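Local coordinates for protein hydrogenase maturation protease (Wolinella succinogenes, PDB 3PU6) that is of uncharacterised function but probably acts as an endopeptidase that matures, and so activates, a hydrogenase, at residues K5-V10 against V58-D63; E30-W35 against G139-L144; G49-L54 against S98-I103; F75-D80 against C104-F109. All blocks are in the same frame, centred on the assembly; numbering follows the deposited sequence.

Contact 1: K5-V10 against V58-D63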
loop_
_atom_site.group_PDB
_atom_site.type_symbol
_atom_site.label_atom_id
_atom_site.label_comp_id
_atom_site.label_asym_id
_atom_site.label_seq_id
_atom_site.Cartn_x
_atom_site.Cartn_y
_atom_site.Cartn_z
ATOM N N LYS A 5 2.887 8.399 10.402
ATOM C CA LYS A 5 2.167 7.794 9.291
ATOM C C LYS A 5 3.081 7.054 8.309
ATOM O O LYS A 5 3.933 7.663 7.664
ATOM C CB LYS A 5 1.413 8.875 8.551
ATOM C CG LYS A 5 0.524 9.713 9.445
ATOM C CD LYS A 5 0.036 10.945 8.699
ATOM C CE LYS A 5 0.304 12.164 9.516
ATOM N NZ LYS A 5 0.855 13.213 8.634
ATOM N N VAL A 6 2.889 5.739 8.197
ATOM C CA VAL A 6 3.692 4.888 7.310
ATOM C C VAL A 6 2.888 4.328 6.144
ATOM O O VAL A 6 1.746 3.913 6.307
ATOM C CB VAL A 6 4.300 3.666 8.057
ATOM C CG1 VAL A 6 4.924 2.691 7.069
ATOM C CG2 VAL A 6 5.315 4.104 9.077
ATOM N N LEU A 7 3.504 4.313 4.971
ATOM C CA LEU A 7 2.937 3.655 3.804
ATOM C C LEU A 7 3.848 2.514 3.367
ATOM O O LEU A 7 4.953 2.763 2.880
ATOM C CB LEU A 7 2.768 4.653 2.650
ATOM C CG LEU A 7 2.365 4.062 1.293
ATOM C CD1 LEU A 7 1.152 3.127 1.437
ATOM C CD2 LEU A 7 2.103 5.172 0.263
ATOM N N LEU A 8 3.383 1.275 3.548
ATOM C CA LEU A 8 4.130 0.085 3.128
ATOM C C LEU A 8 3.738 -0.373 1.727
ATOM O O LEU A 8 2.652 -0.892 1.527
ATOM C CB LEU A 8 3.958 -1.074 4.127
ATOM C CG LEU A 8 4.626 -2.430 3.788
ATOM C CD1 LEU A 8 6.134 -2.327 3.615
ATOM C CD2 LEU A 8 4.293 -3.525 4.810
ATOM N N CYS A 9 4.630 -0.199 0.760
ATOM C CA CYS A 9 4.310 -0.555 -0.615
ATOM C C CYS A 9 4.785 -1.951 -0.958
ATOM O O CYS A 9 5.969 -2.265 -0.819
ATOM C CB CYS A 9 4.906 0.431 -1.601
ATOM S SG CYS A 9 4.555 2.090 -1.165
ATOM N N VAL A 10 3.832 -2.768 -1.416
ATOM C CA VAL A 10 4.039 -4.164 -1.781
ATOM C C VAL A 10 3.884 -4.320 -3.303
ATOM O O VAL A 10 3.128 -3.578 -3.931
ATOM C CB VAL A 10 3.023 -5.072 -1.036
ATOM C CG1 VAL A 10 3.174 -6.536 -1.442
ATOM C CG2 VAL A 10 3.171 -4.915 0.462
ATOM N N VAL A 58 -0.203 5.275 12.222
ATOM C CA VAL A 58 -0.945 4.814 11.065
ATOM C C VAL A 58 -0.077 4.046 10.059
ATOM O O VAL A 58 0.945 4.542 9.599
ATOM C CB VAL A 58 -1.546 6.002 10.323
ATOM C CG1 VAL A 58 -2.297 5.530 9.103
ATOM C CG2 VAL A 58 -2.440 6.776 11.244
ATOM N N ILE A 59 -0.511 2.845 9.705
ATOM C CA ILE A 59 0.089 2.095 8.611
ATOM C C ILE A 59 -0.917 1.889 7.482
ATOM O O ILE A 59 -1.954 1.262 7.654
ATOM C CB ILE A 59 0.580 0.694 9.050
ATOM C CG1 ILE A 59 1.575 0.806 10.199
ATOM C CG2 ILE A 59 1.177 -0.047 7.864
ATOM C CD1 ILE A 59 1.899 -0.513 10.839
ATOM N N VAL A 60 -0.596 2.434 6.325
ATOM C CA VAL A 60 -1.287 2.081 5.116
ATOM C C VAL A 60 -0.414 1.093 4.358
ATOM O O VAL A 60 0.758 1.370 4.076
ATOM C CB VAL A 60 -1.543 3.307 4.246
ATOM C CG1 VAL A 60 -2.071 2.886 2.895
ATOM C CG2 VAL A 60 -2.524 4.228 4.933
ATOM N N VAL A 61 -0.991 -0.070 4.058
ATOM C CA VAL A 61 -0.325 -1.093 3.266
ATOM C C VAL A 61 -0.989 -1.129 1.900
ATOM O O VAL A 61 -2.150 -1.456 1.799
ATOM C CB VAL A 61 -0.343 -2.492 3.975
ATOM C CG1 VAL A 61 -1.734 -2.868 4.434
ATOM C CG2 VAL A 61 0.229 -3.570 3.074
ATOM N N ALA A 62 -0.252 -0.754 0.862
ATOM C CA ALA A 62 -0.778 -0.732 -0.494
ATOM C C ALA A 62 -0.248 -1.871 -1.381
ATOM O O ALA A 62 0.919 -2.248 -1.293
ATOM C CB ALA A 62 -0.487 0.593 -1.133
ATOM N N ASP A 63 -1.116 -2.397 -2.248
ATOM C CA ASP A 63 -0.772 -3.535 -3.105
ATOM C C ASP A 63 -1.591 -3.543 -4.379
ATOM O O ASP A 63 -2.705 -3.055 -4.400
ATOM C CB ASP A 63 -0.998 -4.866 -2.374
ATOM C CG ASP A 63 -0.152 -5.991 -2.955
ATOM O OD1 ASP A 63 0.666 -5.700 -3.866
ATOM O OD2 ASP A 63 -0.286 -7.160 -2.503
#

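Contact 2: E30-W35 against G139-L144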
loop_
_atom_site.group_PDB
_atom_site.type_symbol
_atom_site.label_atom_id
_atom_site.label_comp_id
_atom_site.label_asym_id
_atom_site.label_seq_id
_atom_site.Cartn_x
_atom_site.Cartn_y
_atom_site.Cartn_z
ATOM N N GLU A 30 7.446 11.939 -2.751
ATOM C CA GLU A 30 7.599 13.277 -3.314
ATOM C C GLU A 30 6.654 14.273 -2.676
ATOM O O GLU A 30 7.080 15.275 -2.122
ATOM C CB GLU A 30 7.323 13.273 -4.815
ATOM C CG GLU A 30 8.459 12.742 -5.646
ATOM C CD GLU A 30 7.983 12.173 -6.979
ATOM O OE1 GLU A 30 6.898 12.594 -7.449
ATOM O OE2 GLU A 30 8.695 11.306 -7.551
ATOM N N GLN A 31 5.361 14.005 -2.768
ATOM C CA GLN A 31 4.367 14.990 -2.368
ATOM C C GLN A 31 4.102 15.088 -0.867
ATOM O O GLN A 31 3.585 16.101 -0.393
ATOM C CB GLN A 31 3.063 14.713 -3.091
ATOM C CG GLN A 31 3.222 14.594 -4.585
ATOM C CD GLN A 31 1.893 14.676 -5.288
ATOM O OE1 GLN A 31 0.873 15.022 -4.675
ATOM N NE2 GLN A 31 1.887 14.371 -6.584
HETATM N N MSE A 32 4.466 14.052 -0.117
HETATM C CA MSE A 32 3.971 13.912 1.246
HETATM C C MSE A 32 5.028 13.543 2.264
HETATM O O MSE A 32 4.971 12.469 2.859
HETATM C CB MSE A 32 2.845 12.887 1.268
HETATM C CG MSE A 32 1.816 13.175 0.177
HETATM SE SE MSE A 32 0.053 12.410 0.469
HETATM C CE MSE A 32 -0.504 13.419 2.043
ATOM N N PRO A 33 5.973 14.461 2.495
ATOM C CA PRO A 33 7.150 14.307 3.358
ATOM C C PRO A 33 6.829 13.877 4.794
ATOM O O PRO A 33 7.671 13.249 5.431
ATOM C CB PRO A 33 7.761 15.708 3.353
ATOM C CG PRO A 33 7.273 16.329 2.079
ATOM C CD PRO A 33 5.886 15.815 1.920
ATOM N N GLU A 34 5.650 14.216 5.302
ATOM C CA GLU A 34 5.263 13.788 6.646
ATOM C C GLU A 34 4.986 12.283 6.729
ATOM O O GLU A 34 4.903 11.702 7.823
ATOM C CB GLU A 34 4.046 14.567 7.119
ATOM C CG GLU A 34 4.358 15.982 7.519
ATOM C CD GLU A 34 3.193 16.641 8.224
ATOM O OE1 GLU A 34 2.209 15.925 8.530
ATOM O OE2 GLU A 34 3.258 17.869 8.469
ATOM N N TRP A 35 4.825 11.665 5.560
ATOM C CA TRP A 35 4.694 10.219 5.447
ATOM C C TRP A 35 6.069 9.606 5.233
ATOM O O TRP A 35 6.828 10.047 4.359
ATOM C CB TRP A 35 3.791 9.856 4.261
ATOM C CG TRP A 35 2.359 10.093 4.522
ATOM C CD1 TRP A 35 1.714 11.299 4.545
ATOM C CD2 TRP A 35 1.374 9.103 4.816
ATOM N NE1 TRP A 35 0.384 11.118 4.840
ATOM C CE2 TRP A 35 0.148 9.779 5.009
ATOM C CE3 TRP A 35 1.406 7.717 4.940
ATOM C CZ2 TRP A 35 -1.030 9.111 5.312
ATOM C CZ3 TRP A 35 0.240 7.058 5.245
ATOM C CH2 TRP A 35 -0.963 7.754 5.433
ATOM N N GLY A 139 -4.545 10.243 -4.532
ATOM C CA GLY A 139 -5.685 11.034 -4.133
ATOM C C GLY A 139 -6.195 10.602 -2.780
ATOM O O GLY A 139 -6.355 11.427 -1.873
ATOM N N ARG A 140 -6.435 9.300 -2.635
ATOM C CA ARG A 140 -7.036 8.764 -1.415
ATOM C C ARG A 140 -6.120 8.835 -0.195
ATOM O O ARG A 140 -6.596 8.930 0.938
ATOM C CB ARG A 140 -7.528 7.332 -1.645
ATOM C CG ARG A 140 -8.207 7.146 -2.998
ATOM C CD ARG A 140 -9.516 7.921 -3.085
ATOM N NE ARG A 140 -10.496 7.392 -2.135
ATOM C CZ ARG A 140 -11.200 6.275 -2.322
ATOM N NH1 ARG A 140 -11.044 5.553 -3.437
ATOM N NH2 ARG A 140 -12.067 5.874 -1.392
ATOM N N ILE A 141 -4.812 8.795 -0.422
ATOM C CA ILE A 141 -3.855 8.906 0.683
ATOM C C ILE A 141 -3.924 10.315 1.199
ATOM O O ILE A 141 -3.868 10.547 2.398
ATOM C CB ILE A 141 -2.386 8.578 0.267
ATOM C CG1 ILE A 141 -2.201 7.073 0.129
ATOM C CG2 ILE A 141 -1.408 9.068 1.320
ATOM C CD1 ILE A 141 -2.415 6.345 1.434
ATOM N N LYS A 142 -4.057 11.250 0.267
ATOM C CA LYS A 142 -4.207 12.652 0.597
ATOM C C LYS A 142 -5.513 12.885 1.352
ATOM O O LYS A 142 -5.557 13.700 2.273
ATOM C CB LYS A 142 -4.166 13.501 -0.666
ATOM C CG LYS A 142 -2.811 13.574 -1.331
ATOM C CD LYS A 142 -2.925 14.276 -2.668
ATOM C CE LYS A 142 -1.598 14.859 -3.132
ATOM N NZ LYS A 142 -1.681 15.364 -4.545
ATOM N N GLU A 143 -6.573 12.166 0.976
ATOM C CA GLU A 143 -7.863 12.300 1.666
ATOM C C GLU A 143 -7.747 11.766 3.083
ATOM O O GLU A 143 -8.256 12.372 4.032
ATOM C CB GLU A 143 -8.992 11.589 0.902
ATOM C CG GLU A 143 -9.224 12.138 -0.509
ATOM C CD GLU A 143 -10.018 11.194 -1.418
ATOM O OE1 GLU A 143 -10.869 10.429 -0.898
ATOM O OE2 GLU A 143 -9.784 11.232 -2.657
ATOM N N LEU A 144 -7.052 10.640 3.223
ATOM C CA LEU A 144 -6.842 10.027 4.530
ATOM C C LEU A 144 -6.016 10.929 5.428
ATOM O O LEU A 144 -6.273 11.048 6.622
ATOM C CB LEU A 144 -6.141 8.687 4.379
ATOM C CG LEU A 144 -5.667 8.145 5.720
ATOM C CD1 LEU A 144 -6.864 7.834 6.611
ATOM C CD2 LEU A 144 -4.767 6.937 5.522
#

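Contact 3: G49-L54 against S98-I103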
loop_
_atom_site.group_PDB
_atom_site.type_symbol
_atom_site.label_atom_id
_atom_site.label_comp_id
_atom_site.label_asym_id
_atom_site.label_seq_id
_atom_site.Cartn_x
_atom_site.Cartn_y
_atom_site.Cartn_z
ATOM N N GLY A 49 11.182 -4.857 10.950
ATOM C CA GLY A 49 12.105 -4.386 11.950
ATOM C C GLY A 49 11.934 -2.903 12.147
ATOM O O GLY A 49 11.652 -2.448 13.253
ATOM N N LYS A 50 12.105 -2.163 11.054
ATOM C CA LYS A 50 11.907 -0.724 11.020
ATOM C C LYS A 50 10.533 -0.326 11.545
ATOM O O LYS A 50 10.370 0.720 12.185
ATOM C CB LYS A 50 12.019 -0.219 9.588
ATOM C CG LYS A 50 13.146 -0.797 8.778
ATOM C CD LYS A 50 13.183 -0.109 7.430
ATOM C CE LYS A 50 14.521 -0.308 6.743
ATOM N NZ LYS A 50 14.697 0.614 5.577
ATOM N N LEU A 51 9.544 -1.153 11.226
ATOM C CA LEU A 51 8.194 -0.910 11.654
ATOM C C LEU A 51 8.028 -1.024 13.162
ATOM O O LEU A 51 7.425 -0.153 13.773
ATOM C CB LEU A 51 7.224 -1.836 10.929
ATOM C CG LEU A 51 6.910 -1.448 9.479
ATOM C CD1 LEU A 51 6.020 -2.503 8.812
ATOM C CD2 LEU A 51 6.280 -0.056 9.400
ATOM N N ARG A 52 8.530 -2.094 13.769
ATOM C CA ARG A 52 8.423 -2.214 15.216
ATOM C C ARG A 52 9.071 -0.990 15.838
ATOM O O ARG A 52 8.555 -0.388 16.781
ATOM C CB ARG A 52 9.154 -3.446 15.728
ATOM C CG ARG A 52 8.627 -4.785 15.245
ATOM C CD ARG A 52 9.595 -5.927 15.627
ATOM N NE ARG A 52 9.352 -7.127 14.819
ATOM C CZ ARG A 52 10.269 -7.747 14.076
ATOM N NH1 ARG A 52 11.518 -7.289 14.062
ATOM N NH2 ARG A 52 9.949 -8.836 13.364
ATOM N N GLU A 53 10.213 -0.630 15.266
ATOM C CA GLU A 53 11.135 0.322 15.839
ATOM C C GLU A 53 10.606 1.752 15.757
ATOM O O GLU A 53 10.943 2.611 16.578
ATOM C CB GLU A 53 12.464 0.202 15.100
ATOM C CG GLU A 53 13.606 0.980 15.727
ATOM C CD GLU A 53 13.850 0.608 17.182
ATOM O OE1 GLU A 53 13.737 -0.589 17.543
ATOM O OE2 GLU A 53 14.164 1.527 17.967
ATOM N N LEU A 54 9.775 2.004 14.759
ATOM C CA LEU A 54 9.216 3.325 14.541
ATOM C C LEU A 54 7.880 3.532 15.265
ATOM O O LEU A 54 7.492 4.660 15.539
ATOM C CB LEU A 54 9.052 3.536 13.045
ATOM C CG LEU A 54 8.195 4.688 12.553
ATOM C CD1 LEU A 54 8.762 5.985 13.077
ATOM C CD2 LEU A 54 8.171 4.672 11.041
ATOM N N SER A 98 -2.158 -9.211 9.415
ATOM C CA SER A 98 -2.420 -9.505 10.825
ATOM C C SER A 98 -1.190 -9.225 11.665
ATOM O O SER A 98 -1.281 -9.020 12.871
ATOM C CB SER A 98 -2.918 -10.938 11.039
ATOM O OG SER A 98 -2.105 -11.875 10.363
ATOM N N TYR A 99 -0.034 -9.195 11.021
ATOM C CA TYR A 99 1.156 -8.804 11.731
ATOM C C TYR A 99 1.095 -7.311 12.000
ATOM O O TYR A 99 1.350 -6.860 13.118
ATOM C CB TYR A 99 2.413 -9.124 10.943
ATOM C CG TYR A 99 3.613 -8.565 11.640
ATOM C CD1 TYR A 99 4.267 -7.442 11.145
ATOM C CD2 TYR A 99 4.063 -9.122 12.840
ATOM C CE1 TYR A 99 5.372 -6.900 11.812
ATOM C CE2 TYR A 99 5.164 -8.594 13.514
ATOM C CZ TYR A 99 5.812 -7.481 12.994
ATOM O OH TYR A 99 6.893 -6.941 13.650
ATOM N N LEU A 100 0.755 -6.552 10.962
ATOM C CA LEU A 100 0.719 -5.097 11.055
ATOM C C LEU A 100 -0.291 -4.625 12.100
ATOM O O LEU A 100 -0.012 -3.708 12.872
ATOM C CB LEU A 100 0.406 -4.481 9.695
ATOM C CG LEU A 100 1.325 -4.902 8.552
ATOM C CD1 LEU A 100 0.772 -4.400 7.231
ATOM C CD2 LEU A 100 2.758 -4.419 8.777
ATOM N N ARG A 101 -1.453 -5.269 12.132
ATOM C CA ARG A 101 -2.478 -4.930 13.099
ATOM C C ARG A 101 -1.937 -5.092 14.502
ATOM O O ARG A 101 -2.425 -4.463 15.439
ATOM C CB ARG A 101 -3.699 -5.826 12.939
ATOM C CG ARG A 101 -4.394 -5.716 11.618
ATOM C CD ARG A 101 -5.488 -6.787 11.503
ATOM N NE ARG A 101 -6.786 -6.369 12.025
ATOM C CZ ARG A 101 -7.258 -6.684 13.227
ATOM N NH1 ARG A 101 -6.541 -7.423 14.058
ATOM N NH2 ARG A 101 -8.456 -6.254 13.602
ATOM N N GLY A 102 -0.938 -5.957 14.639
ATOM C CA GLY A 102 -0.329 -6.219 15.927
ATOM C C GLY A 102 0.677 -5.155 16.297
ATOM O O GLY A 102 0.857 -4.848 17.465
ATOM N N ILE A 103 1.348 -4.600 15.297
ATOM C CA ILE A 103 2.197 -3.448 15.525
ATOM C C ILE A 103 1.340 -2.204 15.766
ATOM O O ILE A 103 1.662 -1.366 16.608
ATOM C CB ILE A 103 3.061 -3.117 14.295
ATOM C CG1 ILE A 103 3.971 -4.253 13.890
ATOM C CG2 ILE A 103 3.930 -1.868 14.546
ATOM C CD1 ILE A 103 4.947 -3.762 12.859
#

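Contact 4: F75-D80 against C104-F109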
loop_
_atom_site.group_PDB
_atom_site.type_symbol
_atom_site.label_atom_id
_atom_site.label_comp_id
_atom_site.label_asym_id
_atom_site.label_seq_id
_atom_site.Cartn_x
_atom_site.Cartn_y
_atom_site.Cartn_z
ATOM N N PHE A 75 -10.313 0.463 -0.084
ATOM C CA PHE A 75 -9.703 1.277 0.955
ATOM C C PHE A 75 -10.351 1.056 2.323
ATOM O O PHE A 75 -11.412 1.581 2.586
ATOM C CB PHE A 75 -9.776 2.743 0.528
ATOM C CG PHE A 75 -8.752 3.621 1.183
ATOM C CD1 PHE A 75 -7.531 3.105 1.582
ATOM C CD2 PHE A 75 -9.005 4.969 1.382
ATOM C CE1 PHE A 75 -6.588 3.920 2.182
ATOM C CE2 PHE A 75 -8.069 5.786 1.984
ATOM C CZ PHE A 75 -6.866 5.267 2.390
ATOM N N LEU A 76 -9.716 0.283 3.200
ATOM C CA LEU A 76 -10.379 -0.161 4.427
ATOM C C LEU A 76 -9.559 -0.023 5.704
ATOM O O LEU A 76 -8.358 -0.229 5.700
ATOM C CB LEU A 76 -10.770 -1.624 4.288
ATOM C CG LEU A 76 -11.618 -2.063 3.099
ATOM C CD1 LEU A 76 -11.134 -3.390 2.663
ATOM C CD2 LEU A 76 -13.065 -2.153 3.484
ATOM N N ASP A 77 -10.229 0.281 6.808
ATOM C CA ASP A 77 -9.576 0.389 8.101
ATOM C C ASP A 77 -9.685 -0.920 8.850
ATOM O O ASP A 77 -10.735 -1.212 9.426
ATOM C CB ASP A 77 -10.242 1.485 8.931
ATOM C CG ASP A 77 -9.800 1.474 10.392
ATOM O OD1 ASP A 77 -8.731 0.890 10.709
ATOM O OD2 ASP A 77 -10.534 2.066 11.219
ATOM N N LEU A 78 -8.599 -1.696 8.864
ATOM C CA LEU A 78 -8.614 -3.043 9.461
ATOM C C LEU A 78 -8.533 -3.036 10.985
ATOM O O LEU A 78 -8.550 -4.080 11.620
ATOM C CB LEU A 78 -7.561 -3.950 8.825
ATOM C CG LEU A 78 -7.790 -4.039 7.313
ATOM C CD1 LEU A 78 -6.824 -4.988 6.668
ATOM C CD2 LEU A 78 -9.223 -4.436 6.979
ATOM N N SER A 79 -8.470 -1.839 11.553
ATOM C CA SER A 79 -8.712 -1.615 12.969
ATOM C C SER A 79 -10.150 -1.994 13.325
ATOM O O SER A 79 -10.429 -2.509 14.409
ATOM C CB SER A 79 -8.459 -0.140 13.310
ATOM O OG SER A 79 -9.416 0.358 14.228
ATOM N N ASP A 80 -11.070 -1.729 12.410
ATOM C CA ASP A 80 -12.439 -2.164 12.599
ATOM C C ASP A 80 -12.505 -3.689 12.549
ATOM O O ASP A 80 -12.182 -4.292 11.533
ATOM C CB ASP A 80 -13.337 -1.576 11.519
ATOM C CG ASP A 80 -14.792 -1.862 11.774
ATOM O OD1 ASP A 80 -15.269 -1.428 12.835
ATOM O OD2 ASP A 80 -15.455 -2.520 10.937
ATOM N N CYS A 104 0.252 -2.096 15.007
ATOM C CA CYS A 104 -0.501 -0.852 14.877
ATOM C C CYS A 104 -2.002 -1.070 14.790
ATOM O O CYS A 104 -2.462 -1.907 14.024
ATOM C CB CYS A 104 -0.065 -0.160 13.601
ATOM S SG CYS A 104 -0.682 1.469 13.462
ATOM N N SER A 105 -2.769 -0.296 15.551
ATOM C CA SER A 105 -4.234 -0.384 15.510
ATOM C C SER A 105 -4.824 0.193 14.212
ATOM O O SER A 105 -5.652 -0.454 13.549
ATOM C CB SER A 105 -4.836 0.334 16.714
ATOM O OG SER A 105 -4.481 1.707 16.704
ATOM N N LYS A 106 -4.403 1.408 13.861
ATOM C CA LYS A 106 -4.740 1.978 12.566
ATOM C C LYS A 106 -3.983 1.335 11.409
ATOM O O LYS A 106 -3.158 1.990 10.775
ATOM C CB LYS A 106 -4.458 3.466 12.529
ATOM C CG LYS A 106 -5.637 4.329 12.872
ATOM C CD LYS A 106 -6.909 3.851 12.190
ATOM C CE LYS A 106 -8.071 4.748 12.584
ATOM N NZ LYS A 106 -9.376 4.119 12.265
ATOM N N THR A 107 -4.276 0.066 11.125
ATOM C CA THR A 107 -3.811 -0.552 9.896
ATOM C C THR A 107 -4.860 -0.453 8.801
ATOM O O THR A 107 -5.917 -1.075 8.867
ATOM C CB THR A 107 -3.455 -2.036 10.064
ATOM O OG1 THR A 107 -2.446 -2.177 11.070
ATOM C CG2 THR A 107 -2.937 -2.599 8.736
ATOM N N ILE A 108 -4.537 0.308 7.773
ATOM C CA ILE A 108 -5.434 0.505 6.667
ATOM C C ILE A 108 -4.929 -0.210 5.428
ATOM O O ILE A 108 -3.772 -0.056 5.063
ATOM C CB ILE A 108 -5.596 2.015 6.386
ATOM C CG1 ILE A 108 -6.360 2.672 7.543
ATOM C CG2 ILE A 108 -6.285 2.245 5.051
ATOM C CD1 ILE A 108 -5.918 4.059 7.838
ATOM N N PHE A 109 -5.799 -0.992 4.782
ATOM C CA PHE A 109 -5.475 -1.605 3.488
ATOM C C PHE A 109 -5.905 -0.732 2.313
ATOM O O PHE A 109 -6.982 -0.165 2.327
ATOM C CB PHE A 109 -6.063 -3.028 3.342
ATOM C CG PHE A 109 -5.706 -3.697 2.027
ATOM C CD1 PHE A 109 -4.443 -4.228 1.816
ATOM C CD2 PHE A 109 -6.618 -3.744 0.983
ATOM C CE1 PHE A 109 -4.105 -4.803 0.580
ATOM C CE2 PHE A 109 -6.285 -4.321 -0.244
ATOM C CZ PHE A 109 -5.035 -4.844 -0.447
#

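Contact 1: K5-V10 against V58-D63
Lys5-Val10 and Val58-Asp63 are neighbouring parallel strands near the middle of the mixed sheet in this alpha/beta sandwich, with Leu7 paired to Val60 and Leu8 to Val61. Five backbone hydrogen bonds join them, Val6 N, Leu8 N and Val10 N giving to Val58 O, Val60 O and Ala62 O, while Val60 N and Ala62 N give to Val6 O and Leu8 O. The short axes diverge by only 18°.

Apolar contacts occupy both faces. Leu7, with CG anti to its N (chi1 172°), places CD1 3.5 Å from Val60 CG1 and 4.0 Å from Ala62 CB, on the face covered by helix 20-31. On the other face Leu8 CD2 approaches Val61 CG2 at 4.4 Å. Val10 lies beside Val61 and points the same way, their CG2 atoms 4.2 Å apart.

Polar side chains sit at the ends. Lys5 turns away to a salt bridge with Glu34. Asp63 slants across Val10, and its OD1 is hydrogen-bonded just beyond the segments; an alanine here would remove the carboxylate and is likely to leave the side of Val10 uncovered and that bond unmade. Asp63 OD2 lies 3.7 Å from Val10 CG1.

Contact 2: E30-W35 against G139-L144
Lys142, Met32 and Trp35 bury the most surface where 30-35 meets 139-144. The aliphatic part of Lys142 serves Met32, which is modelled as selenomethionine: its SE lies 3.6 Å from Lys142 CG and 3.7 Å from Ile141 CG2, wedged against two successive helix residues. A bend at chi3 (66°) turns the terminal CE of Met32 alongside the helix, 4.0 Å from Lys142 CA. Beyond this apolar stretch the extended lysine chain carries its ammonium group to Gln31, which it crosses at about a right angle. Lys142 NZ donates to Gln31 OE1 at 2.6 Å and approaches in the carbonyl plane; both residues are exposed, so this bond lies on the solvent side of the contact.

The contact sets the end of helix 20-31, and the type I turn Met32 to Trp35 that leads into strand 35-41, against the long helix 128-147, on one side of the alpha/beta sandwich. The turn is closed by Trp35 N bonding to Met32 O.

Trp35 reaches inward from it. Ile141 CG2 sits over one face of the indole, a CH-pi contact 4.2 Å from the six-membered ring centroid and 18° off its normal, displaced toward the rim. Leu144 instead meets the ring at its edge, CD2 lying 3.9 Å from Trp35 CH2 and near the ring plane. Val60 of the sheet packs against Trp35, Ile141 and Leu144 alike.

Contact 3: G49-L54 against S98-I103
Leu51 and Arg52 of helix 48-54 meet Tyr99, Leu100 and Ile103 of helix 94-103, two helices that lie next to each other on one side of the central sheet of an alpha/beta sandwich. Their short axes come within 10.7 Å and run in similar directions, 22° apart; the contact is made mainly by side chains, though Arg52 and Ile103 bring their CA atoms to 6.4 Å.

The inner part is apolar. Leu51 CD1 meets Leu100 CD2 at 3.8 Å, the two side chains slanting past each other above the sheet, where Leu51 also touches Val6 and Leu100 touches Thr107. Ile103 sends its extended arm to Leu51, with Ile103 CD1 3.6 Å from Leu51 CB.

Toward the outside the packing gives way to a polar pair. Arg52 is exposed, and its chain, extended from CG to NE, runs up to the hydroxyl end of Tyr99, whose ring is also stacked with Phe48. The guanidinium and phenol planes stand 85° apart, and NE arrives at the ring edge, near the ring plane. The resulting hydrogen bond, from Arg52 NE to Tyr99 OH, is 2.7 Å long but weak, with an angle of only 126° at the hydrogen.

Contact 4: F75-D80 against C104-F109
Phe75 begins the contact against Ile108 and Phe109. Its ring, swung back by a chi1 of -157°, brings CE1 to 3.3 Å from Ile108 CG2, while Phe109 O lies at the ring edge. Helix 128-147 flanks the same ring through Arg140 and Leu144.

Leu76 forms the antiparallel hydrogen-bonded pair with Phe109: Leu76 N gives to Phe109 O at 2.9 Å, and Phe109 N gives to Leu76 O at 2.8 Å. Strand 73-77 is thereby added antiparallel at the edge of an otherwise parallel sheet.

Asp77 is in the non-hydrogen-bonded pair with Ile108. Its carboxylate makes a salt bridge with Lys106, NZ lying 2.6 Å from OD2 and coming from above the carboxylate plane. The lysine reaches it through a bend at chi2 (-44°), since its CB points away from the aspartate strand. A leucine in place of Asp77 would remove the carboxylate and is likely to leave Lys106 NZ without its ionic mate.

At Leu78 the strand gives way to a type I turn, yet Leu78 N still bonds to Thr107 O at 2.8 Å. Leu78 CD1 packs 3.9 Å from Phe109 CB, the two side chains pointing the same way. Asp80 then N-caps helix 81-85.

Chemically, then, backbone bonds set the pairing of this edge strand, and opposite charges on Asp77 and Lys106 add an electrostatic tie where the regular pairing ends.

In the fold
All four contacts are built around one mixed sheet. Contact 1 lies near its middle, about 4 Å from the chain centre, and contact 4 adds the antiparallel edge; strands 58-66 and 106-114 are neighbours, so the two join directly, centres about 10 Å apart. Contacts 2 and 3 lie on opposite sides of the sheet, with centres about 20 Å apart and no touch, yet each packs on contact 1, through Val60 and Val6 respectively. Along the chain, contact 1 closes before contact 4 opens, while contacts 3 and 4 are nested within the loop closed by contact 2. The late helix 128-147 is thus brought back beside the early helix 20-31, forming one helical layer, while helices 48-54 and 94-103 cover the other face.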